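Long-range contact in xylulose kinase (Bifidobacterium adolescentis ATCC 15703, PDB 3I8B), which probably phosphorylates D-xylulose to D-xylulose 5-phosphate at the expense of ATP, as a member of the FGGY family of carbohydrate kinases: residues 71-76 and 91-96. Sequence-based numbering, arbitrary orientation.
Sequences GGQQHG and MLWNDT
G76 and L92 bring the two backbones closest, their CA atoms 4.2 Å apart, and a CA-H...O contact from G76 CA to M91 O (3.4 Å) marks the touch. Glycine suits position 76, since a beta carbon there would press on the leucine. No direct hydrogen bond joins the segments; one water does, donating to Q73 OE1 and to Q74 O (2.8 Å each) and accepting from W93 N (2.9 Å). W93 N belongs to a type I beta turn from L92 to D95, closed by D95 N to L92 O.

Q73 runs extended beyond CG, carrying its amide to the edge of the W93 indole, where OE1 lies near the ring plane, 3.7 Å from CD1; amide and ring planes stand 69° apart. T14 OG1 hydrogen-bonds to both Q73 OE1 and W93 NE1, so one hydroxyl joins the amide oxygen to the indole N-H. L92 sets its CD1 3.7 Å from Q73 OE1, an apolar flank to the polar end. Replacing L92 by an alanine would remove both methyls, and would probably leave the Q73 amide without its flank and open a gap toward W48. W93 CB meets the edge of the H75 ring.

Q74 and H75, predicted to bind substrate, follow strand 65-72 in the actin-like ATPase fold of FGGY kinases; the Q74 side chain lies about 4 Å from that of D274, the predicted proton acceptor. The contact ties this strand exit to the loop before helix 99-110, with W48 of helix 46-58 touching both Q73 and L92, and D95 salt-bridged to K146 of helix 143-153.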
# COMPACT_ATOMS: atom_id res chain seq x y z
N GLY A 71 -11.53 -1.52 -2.92
CA GLY A 71 -10.17 -1.36 -2.46
C GLY A 71 -9.31 -2.23 -3.36
O GLY A 71 -9.68 -3.36 -3.65
N GLY A 72 -8.17 -1.71 -3.82
CA GLY A 72 -7.38 -2.43 -4.79
C GLY A 72 -5.89 -2.51 -4.48
O GLY A 72 -5.33 -1.63 -3.80
N GLN A 73 -5.25 -3.55 -4.99
CA GLN A 73 -3.79 -3.60 -4.96
C GLN A 73 -3.26 -2.30 -5.60
O GLN A 73 -3.78 -1.87 -6.62
CB GLN A 73 -3.26 -4.83 -5.71
CG GLN A 73 -3.92 -5.07 -7.07
CD GLN A 73 -3.25 -6.20 -7.84
OE1 GLN A 73 -2.03 -6.32 -7.85
NE2 GLN A 73 -4.06 -7.03 -8.50
N GLN A 74 -2.26 -1.68 -4.98
CA GLN A 74 -1.78 -0.37 -5.44
C GLN A 74 -0.97 -0.45 -6.74
O GLN A 74 -0.53 -1.53 -7.13
CB GLN A 74 -0.96 0.32 -4.35
CG GLN A 74 -1.75 0.61 -3.05
CD GLN A 74 -1.14 1.74 -2.22
OE1 GLN A 74 -0.94 2.87 -2.70
NE2 GLN A 74 -0.87 1.45 -0.95
N HIS A 75 -0.84 0.69 -7.42
CA HIS A 75 0.18 0.89 -8.47
C HIS A 75 -0.09 0.22 -9.83
O HIS A 75 0.29 0.76 -10.87
CB HIS A 75 1.58 0.48 -7.96
CG HIS A 75 1.90 1.01 -6.59
ND1 HIS A 75 2.16 0.19 -5.51
CD2 HIS A 75 1.99 2.28 -6.12
CE1 HIS A 75 2.41 0.92 -4.44
NE2 HIS A 75 2.30 2.20 -4.79
N GLY A 76 -0.75 -0.94 -9.82
CA GLY A 76 -0.93 -1.69 -11.05
C GLY A 76 -1.33 -0.82 -12.23
O GLY A 76 -2.33 -0.09 -12.19
N MSE A 91 0.76 -4.44 -15.31
CA MSE A 91 2.01 -4.73 -14.61
C MSE A 91 1.86 -4.27 -13.17
O MSE A 91 1.57 -3.10 -12.91
CB MSE A 91 3.19 -4.03 -15.28
CG MSE A 91 3.27 -4.35 -16.77
SE MSE A 91 4.64 -3.28 -17.66
CE MSE A 91 6.23 -4.10 -16.83
N LEU A 92 2.08 -5.21 -12.26
CA LEU A 92 1.63 -5.07 -10.88
C LEU A 92 2.71 -4.56 -9.93
O LEU A 92 3.89 -4.44 -10.31
CB LEU A 92 1.07 -6.41 -10.40
CG LEU A 92 -0.02 -7.01 -11.30
CD1 LEU A 92 -0.67 -8.26 -10.64
CD2 LEU A 92 -1.08 -5.95 -11.63
N TRP A 93 2.31 -4.28 -8.70
CA TRP A 93 3.21 -3.74 -7.68
C TRP A 93 4.48 -4.60 -7.52
O TRP A 93 5.55 -4.08 -7.18
CB TRP A 93 2.51 -3.62 -6.33
CG TRP A 93 2.17 -4.97 -5.74
CD1 TRP A 93 1.10 -5.75 -6.06
CD2 TRP A 93 2.94 -5.70 -4.77
NE1 TRP A 93 1.14 -6.92 -5.33
CE2 TRP A 93 2.25 -6.92 -4.54
CE3 TRP A 93 4.12 -5.45 -4.07
CZ2 TRP A 93 2.71 -7.88 -3.63
CZ3 TRP A 93 4.59 -6.42 -3.17
CH2 TRP A 93 3.88 -7.61 -2.95
N ASN A 94 4.34 -5.90 -7.75
CA ASN A 94 5.45 -6.84 -7.54
C ASN A 94 6.18 -7.25 -8.81
O ASN A 94 7.06 -8.10 -8.77
CB ASN A 94 5.00 -8.08 -6.76
CG ASN A 94 3.81 -8.79 -7.40
OD1 ASN A 94 3.25 -8.32 -8.39
ND2 ASN A 94 3.43 -9.93 -6.85
N ASP A 95 5.78 -6.68 -9.94
CA ASP A 95 6.58 -6.79 -11.16
C ASP A 95 7.89 -6.03 -10.94
O ASP A 95 7.88 -4.90 -10.44
CB ASP A 95 5.85 -6.20 -12.36
CG ASP A 95 6.78 -5.97 -13.55
OD1 ASP A 95 7.14 -6.97 -14.20
OD2 ASP A 95 7.12 -4.80 -13.85
N THR A 96 9.01 -6.64 -11.29
CA THR A 96 10.31 -5.98 -11.18
C THR A 96 10.90 -5.62 -12.55
O THR A 96 12.04 -5.16 -12.63
CB THR A 96 11.33 -6.89 -10.49
OG1 THR A 96 11.43 -8.12 -11.21
CG2 THR A 96 10.91 -7.15 -9.06
O HOH W 1 -0.52 -4.04 -8.39